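Local coordinates for protein putative secreted endoglycosylceramidase (Rhodococcus hoagii, PDB 6JYZ) that acts as an endogalactosylceramidase, a family 5 glycoside hydrolase that probably hydrolyses the O-glycosidic bond of galactosylated ceramides, at residues Asp309-Ala314 against His353-Ala358; Gly171-Ser176 against Leu220-Pro225; Ala101-Ile106 against Ala206-Glu211. All coordinates share one frame; numbering follows the deposited sequence.

Contact 1 (Asp309-Ala314 against His353-Ala358); sequences DGFRIA and HRIGGA
The rings of Phe-311 and His-353 meet rim to rim, their planes only 12° from parallel, yet neither lies over the face of the other; the centroids are 5.7 Å apart. His-353 touches with its CD2 corner, which reaches to 3.7 Å of Phe-311 CD2, and its NE2 lies beside the CB of Phe-311, at the root of the phenyl group. Further round the phenyl rim, CE2 of Phe-311 takes the methyl end of Ile-355, CD1, at 3.8 Å, approached at a slant. Phe-346 adds an edge-to-face ring contact, and Ala-349 and Met-350 of helix 336-353 also touch the phenyl group. In the (beta/alpha)8 barrel of family 5, helix 307-321 thus packs against the C-terminal end of helix 336-353 and the residues leading into strand 356-359, the last parallel strand of the barrel. Helix 336-353 closes in a Schellman motif, with Arg-354 at positive phi (56°), and the chain then turns so that Ile-355 faces Phe-311. Ile-355 CG1 sits between the backbone N and the carbonyl carbon (chi1 69°), which carries CD1 out to the ring. On helix 307-321 itself, a salt bridge within one turn joins Arg-312 NH1 to Asp-309 OD1 at 2.8 Å, the guanidinium nitrogen approaching from above the carboxylate plane.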
ATOM      1  N   ASP A 309      17.399  10.734  -1.285  1.00 12.07           N
ATOM      2  CA  ASP A 309      17.683  10.356  -2.666  1.00 13.30           C
ATOM      3  C   ASP A 309      16.683   9.310  -3.172  1.00 11.10           C
ATOM      4  O   ASP A 309      16.373   9.326  -4.342  1.00 11.42           O
ATOM      5  CB  ASP A 309      19.135   9.885  -2.837  1.00 15.60           C
ATOM      6  CG  ASP A 309      20.090  11.119  -2.946  1.00 20.69           C
ATOM      7  OD1 ASP A 309      19.632  12.254  -3.310  1.00 23.96           O
ATOM      8  OD2 ASP A 309      21.239  10.919  -2.703  1.00 25.08           O
ATOM      9  N   GLY A 310      16.235   8.436  -2.305  1.00 10.60           N
ATOM     10  CA  GLY A 310      15.195   7.469  -2.716  1.00 11.03           C
ATOM     11  C   GLY A 310      13.939   8.184  -3.210  1.00  9.94           C
ATOM     12  O   GLY A 310      13.335   7.780  -4.200  1.00 10.88           O
ATOM     13  N   PHE A 311      13.560   9.292  -2.530  1.00 10.54           N
ATOM     14  CA  PHE A 311      12.447  10.085  -3.041  1.00  9.67           C
ATOM     15  C   PHE A 311      12.780  10.734  -4.384  1.00  9.85           C
ATOM     16  O   PHE A 311      11.976  10.728  -5.290  1.00 10.70           O
ATOM     17  CB  PHE A 311      12.065  11.217  -2.073  1.00 10.23           C
ATOM     18  CG  PHE A 311      11.136  10.780  -0.961  1.00  9.94           C
ATOM     19  CD1 PHE A 311      11.595  10.072   0.132  1.00 10.56           C
ATOM     20  CD2 PHE A 311       9.769  11.079  -1.033  1.00 10.72           C
ATOM     21  CE1 PHE A 311      10.738   9.684   1.150  1.00 10.93           C
ATOM     22  CE2 PHE A 311       8.926  10.692   0.018  1.00 10.43           C
ATOM     23  CZ  PHE A 311       9.402  10.018   1.093  1.00 10.96           C
ATOM     24  N   ARG A 312      13.982  11.297  -4.530  1.00 10.31           N
ATOM     25  CA  ARG A 312      14.319  11.949  -5.788  1.00 11.50           C
ATOM     26  C   ARG A 312      14.277  10.969  -6.960  1.00 10.36           C
ATOM     27  O   ARG A 312      13.778  11.314  -8.027  1.00 10.57           O
ATOM     28  CB  ARG A 312      15.734  12.618  -5.739  1.00 12.59           C
ATOM     29  CG  ARG A 312      15.664  13.850  -4.813  1.00 15.33           C
ATOM     30  CD  ARG A 312      17.072  14.516  -4.813  1.00 17.71           C
ATOM     31  NE  ARG A 312      17.058  15.552  -3.781  1.00 25.51           N
ATOM     32  CZ  ARG A 312      17.558  15.463  -2.547  1.00 22.48           C
ATOM     33  NH1 ARG A 312      18.242  14.403  -2.142  1.00 23.31           N
ATOM     34  NH2 ARG A 312      17.441  16.531  -1.750  1.00 28.39           N
ATOM     35  N   ILE A 313      14.744   9.735  -6.742  1.00 10.14           N
ATOM     36  CA  ILE A 313      14.706   8.732  -7.803  1.00 10.65           C
ATOM     37  C   ILE A 313      13.263   8.397  -8.158  1.00  9.81           C
ATOM     38  O   ILE A 313      12.887   8.336  -9.311  1.00 10.18           O
ATOM     39  CB  ILE A 313      15.461   7.485  -7.311  1.00 11.30           C
ATOM     40  CG1 ILE A 313      16.960   7.795  -7.136  1.00 12.67           C
ATOM     41  CG2 ILE A 313      15.264   6.356  -8.317  1.00 12.52           C
ATOM     42  CD1 ILE A 313      17.736   6.716  -6.362  1.00 14.57           C
ATOM     43  N   ALA A 314      12.428   8.199  -7.121  1.00  9.97           N
ATOM     44  CA  ALA A 314      11.030   7.856  -7.361  1.00  9.59           C
ATOM     45  C   ALA A 314      10.271   8.985  -8.055  1.00  9.74           C
ATOM     46  O   ALA A 314       9.433   8.749  -8.915  1.00  9.61           O
ATOM     47  CB  ALA A 314      10.365   7.503  -6.044  1.00 10.13           C
ATOM     48  N   HIS A 353       7.788  16.755  -1.371  1.00 10.63           N
ATOM     49  CA  HIS A 353       7.383  16.307  -2.685  1.00 10.64           C
ATOM     50  C   HIS A 353       5.862  16.263  -2.885  1.00 11.38           C
ATOM     51  O   HIS A 353       5.385  15.970  -3.952  1.00 11.61           O
ATOM     52  CB  HIS A 353       8.012  14.935  -2.968  1.00 11.37           C
ATOM     53  CG  HIS A 353       9.505  15.009  -3.014  1.00 10.66           C
ATOM     54  ND1 HIS A 353      10.183  15.640  -4.055  1.00 12.19           N
ATOM     55  CD2 HIS A 353      10.411  14.520  -2.153  1.00 11.62           C
ATOM     56  CE1 HIS A 353      11.497  15.513  -3.787  1.00 12.54           C
ATOM     57  NE2 HIS A 353      11.669  14.871  -2.652  1.00 12.69           N
ATOM     58  N   ARG A 354       5.120  16.569  -1.814  1.00 10.83           N
ATOM     59  CA  ARG A 354       3.646  16.602  -1.863  1.00 11.55           C
ATOM     60  C   ARG A 354       3.053  15.275  -2.351  1.00 10.37           C
ATOM     61  O   ARG A 354       2.239  15.256  -3.251  1.00 11.40           O
ATOM     62  CB  ARG A 354       3.112  17.782  -2.678  1.00 11.83           C
ATOM     63  CG  ARG A 354       3.688  19.117  -2.174  1.00 13.86           C
ATOM     64  CD  ARG A 354       3.086  20.318  -2.951  1.00 16.48           C
ATOM     65  NE  ARG A 354       3.491  20.231  -4.289  1.00 18.37           N
ATOM     66  CZ  ARG A 354       4.811  20.428  -4.563  1.00 23.81           C
ATOM     67  NH1 ARG A 354       5.663  20.749  -3.619  1.00 25.63           N
ATOM     68  NH2 ARG A 354       5.280  20.161  -5.747  1.00 28.08           N
ATOM     69  N   ILE A 355       3.489  14.205  -1.670  1.00 10.62           N
ATOM     70  CA  ILE A 355       2.919  12.892  -1.997  1.00 10.43           C
ATOM     71  C   ILE A 355       2.257  12.299  -0.772  1.00 10.47           C
ATOM     72  O   ILE A 355       2.462  12.666   0.384  1.00 11.35           O
ATOM     73  CB  ILE A 355       3.971  11.909  -2.581  1.00 10.75           C
ATOM     74  CG1 ILE A 355       4.985  11.482  -1.515  1.00 11.05           C
ATOM     75  CG2 ILE A 355       4.597  12.501  -3.834  1.00 12.44           C
ATOM     76  CD1 ILE A 355       5.733  10.176  -1.911  1.00 13.00           C
ATOM     77  N   GLY A 356       1.434  11.297  -1.093  1.00 11.56           N
ATOM     78  CA  GLY A 356       0.893  10.395  -0.086  1.00 11.62           C
ATOM     79  C   GLY A 356       1.612   9.039  -0.117  1.00 10.02           C
ATOM     80  O   GLY A 356       2.503   8.748  -0.914  1.00 10.33           O
ATOM     81  N   GLY A 357       1.124   8.198   0.769  1.00  9.96           N
ATOM     82  CA  GLY A 357       1.578   6.832   0.824  1.00  9.61           C
ATOM     83  C   GLY A 357       1.000   6.094   2.011  1.00  9.25           C
ATOM     84  O   GLY A 357       0.196   6.637   2.784  1.00 10.36           O
ATOM     85  N   ALA A 358       1.392   4.819   2.158  1.00  9.13           N
ATOM     86  CA  ALA A 358       0.821   3.953   3.189  1.00  8.87           C
ATOM     87  C   ALA A 358       1.936   3.265   3.950  1.00  9.10           C
ATOM     88  O   ALA A 358       2.743   2.509   3.373  1.00 10.11           O
ATOM     89  CB  ALA A 358      -0.156   2.933   2.569  1.00  9.78           C
TER

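Contact 2 (Gly171-Ser176 against Leu220-Pro225); sequences GQREAS and LNEPNP
Glu-174, the third residue of a type I beta turn that runs from Gln-172 to Ala-175, faces Asn-224 on the loop 220-225 with their CA atoms 7.4 Å apart. The two side chains cross at about a right angle, and the aliphatic part of Glu-174 lies against the amide group: CG of Glu-174 is 3.9 Å from CG of Asn-224, with carboxylate and amide planes turned 49° from each other. A bend at chi2 (81°) swings the carboxylate back over its own turn, where both oxygens are gripped. Arg-173 NE reaches Glu-174 OE2 at 2.9 Å in a nearly straight salt bridge, coming from above the carboxylate plane, while Gln-172 NE2 bonds Glu-174 OE1 on its anti side. Asn-221, Glu-222 and Pro-223 form the Asn-Glu-Pro signature of family 5, just beyond the C-terminal end of barrel strand 214-218; in relatives its glutamate is the general acid/base. A water bridges the two loops, donating to Glu-174 OE2 at 2.7 Å and to Glu-222 OE1 at 2.8 Å while accepting from Arg-173 NH2. Arg-173 NH2 and Glu-222 OE1 remain 4.2 Å apart, beyond a salt bridge. Cut back to an alanine, position 174 would probably leave Arg-173 NE and Gln-172 NE2 without their carboxylate partner and the bridging water short of one acceptor. The other oxygen of Glu-222, OE2, is held by His-292 and Ser-269, and Arg-173 also makes a cation-pi contact with Trp-151. A bound polyether, probably from the crystallisation liquor, comes within about 4 Å of the Glu-174 side chain.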
ATOM      1  N   GLY A 171      17.391 -17.283   3.630  1.00 15.36           N
ATOM      2  CA  GLY A 171      16.112 -17.032   4.290  1.00 14.47           C
ATOM      3  C   GLY A 171      15.311 -15.944   3.573  1.00 13.46           C
ATOM      4  O   GLY A 171      14.205 -15.648   4.032  1.00 16.39           O
ATOM      5  N   GLN A 172      15.781 -15.387   2.483  1.00 12.54           N
ATOM      6  CA  GLN A 172      14.995 -14.365   1.792  1.00 12.42           C
ATOM      7  C   GLN A 172      13.860 -15.028   1.015  1.00 11.83           C
ATOM      8  O   GLN A 172      14.073 -15.877   0.146  1.00 11.69           O
ATOM      9  CB  GLN A 172      15.915 -13.646   0.791  1.00 15.21           C
ATOM     10  CG  GLN A 172      15.178 -12.494   0.109  1.00 18.70           C
ATOM     11  CD  GLN A 172      15.793 -11.940  -1.149  1.00 31.17           C
ATOM     12  OE1 GLN A 172      16.983 -12.108  -1.405  1.00 32.22           O
ATOM     13  NE2 GLN A 172      14.947 -11.311  -1.971  1.00 34.56           N
ATOM     14  N   ARG A 173      12.613 -14.641   1.331  1.00 11.70           N
ATOM     15  CA  ARG A 173      11.455 -15.380   0.813  1.00 11.19           C
ATOM     16  C   ARG A 173      11.384 -15.432  -0.706  1.00 11.07           C
ATOM     17  O   ARG A 173      10.956 -16.447  -1.289  1.00 11.99           O
ATOM     18  CB  ARG A 173      10.182 -14.787   1.433  1.00 11.27           C
ATOM     19  CG  ARG A 173       9.876 -13.360   0.984  1.00 10.89           C
ATOM     20  CD  ARG A 173       8.757 -12.717   1.784  1.00 13.04           C
ATOM     21  NE  ARG A 173       8.617 -11.322   1.396  1.00 13.16           N
ATOM     22  CZ  ARG A 173       8.041 -10.385   2.129  1.00 13.42           C
ATOM     23  NH1 ARG A 173       7.383 -10.776   3.221  1.00 15.88           N
ATOM     24  NH2 ARG A 173       8.072  -9.120   1.738  1.00 16.17           N
ATOM     25  N   GLU A 174      11.831 -14.373  -1.369  1.00 10.80           N
ATOM     26  CA  GLU A 174      11.774 -14.327  -2.824  1.00 12.11           C
ATOM     27  C   GLU A 174      12.895 -15.132  -3.487  1.00 12.71           C
ATOM     28  O   GLU A 174      12.739 -15.451  -4.671  1.00 13.39           O
ATOM     29  CB  GLU A 174      11.902 -12.897  -3.349  1.00 13.49           C
ATOM     30  CG  GLU A 174      10.788 -11.949  -2.941  1.00 13.67           C
ATOM     31  CD  GLU A 174      10.923 -11.369  -1.576  1.00 12.51           C
ATOM     32  OE1 GLU A 174      11.976 -11.522  -0.909  1.00 13.56           O
ATOM     33  OE2 GLU A 174       9.913 -10.689  -1.160  1.00 13.46           O
ATOM     34  N   ALA A 175      13.914 -15.504  -2.727  1.00 11.20           N
ATOM     35  CA  ALA A 175      15.077 -16.146  -3.341  1.00 12.05           C
ATOM     36  C   ALA A 175      14.964 -17.668  -3.346  1.00 11.34           C
ATOM     37  O   ALA A 175      15.906 -18.371  -3.019  1.00 10.99           O
ATOM     38  CB  ALA A 175      16.323 -15.684  -2.557  1.00 13.57           C
ATOM     39  N   SER A 176      13.799 -18.169  -3.742  1.00 11.33           N
ATOM     40  CA  SER A 176      13.520 -19.578  -3.825  1.00 11.39           C
ATOM     41  C   SER A 176      13.283 -19.907  -5.273  1.00 11.42           C
ATOM     42  O   SER A 176      12.525 -19.219  -5.998  1.00 10.65           O
ATOM     43  CB  SER A 176      12.318 -19.750  -2.937  1.00 18.47           C
ATOM     44  OG  SER A 176      11.364 -20.572  -3.480  1.00 20.16           O
ATOM     45  N   LEU A 220      -0.726  -5.430  -8.682  1.00  9.22           N
ATOM     46  CA  LEU A 220      -0.099  -6.581  -8.029  1.00  8.29           C
ATOM     47  C   LEU A 220       0.988  -6.060  -7.112  1.00  8.51           C
ATOM     48  O   LEU A 220       1.881  -5.280  -7.581  1.00  9.30           O
ATOM     49  CB  LEU A 220       0.495  -7.547  -9.057  1.00 10.04           C
ATOM     50  CG  LEU A 220       1.105  -8.837  -8.499  1.00 10.68           C
ATOM     51  CD1 LEU A 220       0.071  -9.652  -7.734  1.00 11.95           C
ATOM     52  CD2 LEU A 220       1.696  -9.634  -9.632  1.00 12.49           C
ATOM     53  N   ASN A 221       0.967  -6.469  -5.864  1.00  8.50           N
ATOM     54  CA  ASN A 221       2.011  -6.011  -4.939  1.00  8.38           C
ATOM     55  C   ASN A 221       3.345  -6.619  -5.336  1.00  8.19           C
ATOM     56  O   ASN A 221       3.413  -7.836  -5.643  1.00  9.36           O
ATOM     57  CB  ASN A 221       1.686  -6.550  -3.555  1.00  8.47           C
ATOM     58  CG  ASN A 221       2.765  -6.159  -2.566  1.00  9.09           C
ATOM     59  OD1 ASN A 221       2.952  -4.958  -2.307  1.00  9.38           O
ATOM     60  ND2 ASN A 221       3.449  -7.111  -1.975  1.00  9.96           N
ATOM     61  N   GLU A 222       4.401  -5.815  -5.279  1.00  8.38           N
ATOM     62  CA  GLU A 222       5.828  -6.212  -5.441  1.00  9.15           C
ATOM     63  C   GLU A 222       5.980  -7.372  -6.412  1.00  9.35           C
ATOM     64  O   GLU A 222       6.548  -8.435  -6.049  1.00  9.17           O
ATOM     65  CB  GLU A 222       6.437  -6.524  -4.083  1.00 10.24           C
ATOM     66  CG  GLU A 222       6.458  -5.297  -3.204  1.00  9.81           C
ATOM     67  CD  GLU A 222       7.289  -5.401  -1.943  1.00 11.90           C
ATOM     68  OE1 GLU A 222       7.614  -6.527  -1.546  1.00 14.02           O
ATOM     69  OE2 GLU A 222       7.529  -4.349  -1.268  1.00 11.59           O
ATOM     70  N   PRO A 223       5.624  -7.190  -7.694  1.00  8.50           N
ATOM     71  CA  PRO A 223       5.759  -8.324  -8.617  1.00  8.85           C
ATOM     72  C   PRO A 223       7.204  -8.821  -8.648  1.00  9.22           C
ATOM     73  O   PRO A 223       8.124  -8.013  -8.821  1.00  9.31           O
ATOM     74  CB  PRO A 223       5.313  -7.762  -9.959  1.00  9.67           C
ATOM     75  CG  PRO A 223       4.453  -6.587  -9.593  1.00 12.00           C
ATOM     76  CD  PRO A 223       5.055  -5.994  -8.321  1.00  9.82           C
ATOM     77  N   ASN A 224       7.413 -10.118  -8.469  1.00  8.99           N
ATOM     78  CA  ASN A 224       8.783 -10.583  -8.466  1.00  9.23           C
ATOM     79  C   ASN A 224       9.322 -10.686  -9.909  1.00 10.01           C
ATOM     80  O   ASN A 224       8.535 -10.810 -10.870  1.00 10.18           O
ATOM     81  CB  ASN A 224       8.918 -11.942  -7.785  1.00  9.96           C
ATOM     82  CG  ASN A 224       8.703 -11.935  -6.279  1.00 10.84           C
ATOM     83  OD1 ASN A 224       8.098 -10.950  -5.644  1.00 12.72           O
ATOM     84  ND2 ASN A 224       9.088 -12.965  -5.628  1.00 10.86           N
ATOM     85  N   PRO A 225      10.640 -10.692 -10.127  1.00  9.68           N
ATOM     86  CA  PRO A 225      11.173 -10.820 -11.481  1.00 10.25           C
ATOM     87  C   PRO A 225      10.845 -12.123 -12.198  1.00 10.09           C
ATOM     88  O   PRO A 225      10.944 -12.193 -13.412  1.00 11.05           O
ATOM     89  CB  PRO A 225      12.695 -10.651 -11.263  1.00 11.61           C
ATOM     90  CG  PRO A 225      12.801  -9.818 -10.021  1.00 12.90           C
ATOM     91  CD  PRO A 225      11.667 -10.323  -9.145  1.00 11.42           C
TER
HETATM   92  O   HOH W   1       9.767  -8.010  -0.617  1.00 21.94           O

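Contact 3 (Ala101-Ile106 against Ala206-Glu211); sequences AYVARI and AEFRNE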
ATOM      1  N   ALA A 101     -18.828 -13.716  -1.272  1.00  9.19           N
ATOM      2  CA  ALA A 101     -18.829 -13.521   0.150  1.00 10.45           C
ATOM      3  C   ALA A 101     -17.520 -12.848   0.604  1.00 10.63           C
ATOM      4  O   ALA A 101     -17.526 -12.039   1.542  1.00 11.65           O
ATOM      5  CB  ALA A 101     -18.978 -14.825   0.902  1.00 11.97           C
ATOM      6  N   TYR A 102     -16.407 -13.165  -0.065  1.00  9.58           N
ATOM      7  CA  TYR A 102     -15.154 -12.425   0.231  1.00  9.51           C
ATOM      8  C   TYR A 102     -15.276 -11.013  -0.268  1.00 10.28           C
ATOM      9  O   TYR A 102     -14.891 -10.045   0.449  1.00 10.69           O
ATOM     10  CB  TYR A 102     -14.003 -13.174  -0.427  1.00  9.78           C
ATOM     11  CG  TYR A 102     -12.647 -12.519  -0.151  1.00  9.25           C
ATOM     12  CD1 TYR A 102     -12.133 -12.513   1.116  1.00  9.82           C
ATOM     13  CD2 TYR A 102     -11.911 -11.927  -1.185  1.00  9.78           C
ATOM     14  CE1 TYR A 102     -10.887 -11.934   1.430  1.00 10.04           C
ATOM     15  CE2 TYR A 102     -10.658 -11.373  -0.895  1.00 10.02           C
ATOM     16  CZ  TYR A 102     -10.192 -11.386   0.376  1.00  9.53           C
ATOM     17  OH  TYR A 102      -8.903 -10.893   0.592  1.00 10.77           O
ATOM     18  N   VAL A 103     -15.882 -10.764  -1.423  1.00  9.98           N
ATOM     19  CA  VAL A 103     -16.134  -9.416  -1.901  1.00 10.72           C
ATOM     20  C   VAL A 103     -16.977  -8.656  -0.900  1.00 10.35           C
ATOM     21  O   VAL A 103     -16.737  -7.464  -0.663  1.00 10.78           O
ATOM     22  CB  VAL A 103     -16.814  -9.395  -3.281  1.00 10.87           C
ATOM     23  CG1 VAL A 103     -17.153  -7.956  -3.665  1.00 13.22           C
ATOM     24  CG2 VAL A 103     -15.854 -10.007  -4.314  1.00 12.51           C
ATOM     25  N   ALA A 104     -17.967  -9.298  -0.238  1.00 10.54           N
ATOM     26  CA  ALA A 104     -18.770  -8.550   0.734  1.00 10.46           C
ATOM     27  C   ALA A 104     -17.917  -8.181   1.926  1.00 10.25           C
ATOM     28  O   ALA A 104     -18.175  -7.100   2.490  1.00 11.60           O
ATOM     29  CB  ALA A 104     -19.948  -9.446   1.163  1.00 11.69           C
ATOM     30  N   ARG A 105     -16.910  -8.961   2.328  1.00 10.23           N
ATOM     31  CA  ARG A 105     -16.035  -8.490   3.395  1.00 10.72           C
ATOM     32  C   ARG A 105     -15.219  -7.303   2.915  1.00 10.41           C
ATOM     33  O   ARG A 105     -14.999  -6.345   3.708  1.00 10.94           O
ATOM     34  CB  ARG A 105     -15.061  -9.593   3.794  1.00 12.62           C
ATOM     35  CG  ARG A 105     -15.766 -10.810   4.434  1.00 12.65           C
ATOM     36  CD  ARG A 105     -14.907 -12.021   4.677  1.00 16.03           C
ATOM     37  NE  ARG A 105     -13.872 -11.713   5.653  1.00 17.63           N
ATOM     38  CZ  ARG A 105     -12.746 -12.391   5.739  1.00 21.17           C
ATOM     39  NH1 ARG A 105     -12.425 -13.320   4.850  1.00 23.70           N
ATOM     40  NH2 ARG A 105     -11.887 -12.063   6.684  1.00 22.64           N
ATOM     41  N   ILE A 106     -14.738  -7.296   1.684  1.00 10.29           N
ATOM     42  CA  ILE A 106     -14.042  -6.118   1.131  1.00 10.54           C
ATOM     43  C   ILE A 106     -14.980  -4.922   1.160  1.00 11.14           C
ATOM     44  O   ILE A 106     -14.587  -3.799   1.569  1.00 10.93           O
ATOM     45  CB  ILE A 106     -13.552  -6.414  -0.289  1.00 10.19           C
ATOM     46  CG1 ILE A 106     -12.534  -7.551  -0.284  1.00 10.70           C
ATOM     47  CG2 ILE A 106     -12.936  -5.147  -0.895  1.00 10.82           C
ATOM     48  CD1 ILE A 106     -12.111  -8.005  -1.672  1.00 11.79           C
ATOM     49  N   ALA A 206     -15.663  -4.337 -11.317  1.00 10.71           N
ATOM     50  CA  ALA A 206     -17.101  -4.183 -11.544  1.00 10.84           C
ATOM     51  C   ALA A 206     -17.846  -4.005 -10.211  1.00 11.12           C
ATOM     52  O   ALA A 206     -18.844  -3.244 -10.199  1.00 13.72           O
ATOM     53  CB  ALA A 206     -17.673  -5.361 -12.352  1.00 12.28           C
ATOM     54  N   GLU A 207     -17.419  -4.630  -9.144  1.00 11.22           N
ATOM     55  CA  GLU A 207     -18.076  -4.549  -7.844  1.00 11.69           C
ATOM     56  C   GLU A 207     -17.945  -3.207  -7.197  1.00 11.72           C
ATOM     57  O   GLU A 207     -18.668  -2.945  -6.204  1.00 13.91           O
ATOM     58  CB  GLU A 207     -17.469  -5.630  -6.944  1.00 11.95           C
ATOM     59  CG  GLU A 207     -17.709  -7.050  -7.372  1.00 13.58           C
ATOM     60  CD  GLU A 207     -19.125  -7.500  -7.267  1.00 16.70           C
ATOM     61  OE1 GLU A 207     -19.873  -7.073  -6.393  1.00 17.84           O
ATOM     62  OE2 GLU A 207     -19.503  -8.335  -8.098  1.00 20.15           O
ATOM     63  N   PHE A 208     -17.051  -2.328  -7.699  1.00 11.10           N
ATOM     64  CA  PHE A 208     -16.812  -1.032  -7.086  1.00 10.75           C
ATOM     65  C   PHE A 208     -16.841   0.077  -8.109  1.00 11.00           C
ATOM     66  O   PHE A 208     -16.421   1.208  -7.798  1.00 11.72           O
ATOM     67  CB  PHE A 208     -15.483  -1.069  -6.308  1.00 10.92           C
ATOM     68  CG  PHE A 208     -15.551  -1.944  -5.103  1.00 11.13           C
ATOM     69  CD1 PHE A 208     -16.242  -1.503  -3.946  1.00 11.36           C
ATOM     70  CD2 PHE A 208     -15.049  -3.231  -5.116  1.00 11.51           C
ATOM     71  CE1 PHE A 208     -16.349  -2.345  -2.849  1.00 11.19           C
ATOM     72  CE2 PHE A 208     -15.190  -4.069  -4.035  1.00 11.97           C
ATOM     73  CZ  PHE A 208     -15.856  -3.630  -2.886  1.00 11.46           C
ATOM     74  N   ARG A 209     -17.391  -0.172  -9.287  1.00 11.50           N
ATOM     75  CA  ARG A 209     -17.264   0.755 -10.389  1.00 11.55           C
ATOM     76  C   ARG A 209     -17.956   2.116 -10.155  1.00 12.42           C
ATOM     77  O   ARG A 209     -17.578   3.091 -10.843  1.00 13.45           O
ATOM     78  CB  ARG A 209     -17.730   0.130 -11.720  1.00 12.44           C
ATOM     79  CG  ARG A 209     -19.226  -0.148 -11.755  1.00 13.75           C
ATOM     80  CD  ARG A 209     -19.472  -0.917 -13.035  1.00 16.14           C
ATOM     81  NE  ARG A 209     -20.911  -1.189 -13.233  1.00 19.83           N
ATOM     82  CZ  ARG A 209     -21.567  -2.238 -12.787  1.00 23.05           C
ATOM     83  NH1 ARG A 209     -20.997  -3.071 -11.936  1.00 23.62           N
ATOM     84  NH2 ARG A 209     -22.849  -2.419 -13.145  1.00 26.21           N
ATOM     85  N   ASN A 210     -18.936   2.123  -9.219  1.00 11.33           N
ATOM     86  CA  ASN A 210     -19.582   3.401  -8.945  1.00 13.10           C
ATOM     87  C   ASN A 210     -19.249   3.921  -7.554  1.00 14.26           C
ATOM     88  O   ASN A 210     -19.908   4.820  -7.079  1.00 15.01           O
ATOM     89  CB  ASN A 210     -21.130   3.289  -9.139  1.00 14.63           C
ATOM     90  CG  ASN A 210     -21.543   3.501 -10.583  1.00 16.22           C
ATOM     91  OD1 ASN A 210     -21.300   4.580 -11.099  1.00 18.97           O
ATOM     92  ND2 ASN A 210     -21.988   2.434 -11.212  1.00 18.71           N
ATOM     93  N   GLU A 211     -18.211   3.386  -6.904  1.00 12.51           N
ATOM     94  CA  GLU A 211     -17.911   3.744  -5.506  1.00 11.96           C
ATOM     95  C   GLU A 211     -16.767   4.769  -5.451  1.00 12.82           C
ATOM     96  O   GLU A 211     -15.587   4.404  -5.691  1.00 12.06           O
ATOM     97  CB  GLU A 211     -17.456   2.460  -4.792  1.00 12.27           C
ATOM     98  CG  GLU A 211     -17.088   2.697  -3.347  1.00 13.21           C
ATOM     99  CD  GLU A 211     -18.109   3.488  -2.574  1.00 15.51           C
ATOM    100  OE1 GLU A 211     -19.107   2.869  -2.191  1.00 17.63           O
ATOM    101  OE2 GLU A 211     -17.946   4.694  -2.353  1.00 13.90           O
TER
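Phe-208 and Val-103 bury the most surface here, with Ile-106 next, and all three are apolar. Phe-208 points the far end of its ring at the helix: CZ lies 3.8 Å from CG2 of Ile-106, and the neighbouring rim carbon CE2 is 4.0 Å from the same methyl. The ring and the isoleucine side chain cross at about a right angle. Val-103, three residues earlier on the same helix face, adds a looser contact of its CG1 with Phe-208 CE2 at 4.4 Å. The main partner of that methyl is instead the next-door Glu-207, whose folded chain lies across it, with CG of Glu-207 at 3.9 Å from Val-103 CG1. With chi1 near 175°, Val-103 holds CG1 trans to its amide nitrogen, which directs this branch outward to the loop. Glu-207 is bent at chi2 (-68°), so that its methylenes cover the valine while its carboxylate turns to Arg-107 of helix 100-115 in a salt bridge. Phe-208 continues along that helix onto Arg-107 and Val-110, and Ile-106 also packs against Leu-84 and Ile-86 of strand 81-86. No hydrogen bond spans the two segments. Within the loop, Glu-211 N to Phe-208 O closes the second of two overlapping type I turns, and Arg-209 NH1 reaches Ala-206 O at 2.8 Å across the first. Helix 100-115 is thereby joined to the link between helix 193-206 and strand 214-218, a helix-to-loop packing on the outside of the (beta/alpha)8 barrel of family 5.

Overall arrangement
The three contacts belong to one barrel domain but none touches another. Contact 2 is the one at the presumed catalytic pocket, holding the Asn-Glu-Pro signature and lying beside the bound polyether. Its centre is 22 Å from that of contact 1, with nearest atoms about 9 Å apart, and 28 Å from that of contact 3. Contacts 1 and 3 lie on opposite sides of the chain's centre, 30 Å apart between centres, each tying outer helices to other parts of the barrel. In sequence, contacts 2 and 3 interlock: barrel strand 214-218 runs directly from loop 206-211 of contact 3 into loop 220-225 of contact 2, whereas contact 1 follows both.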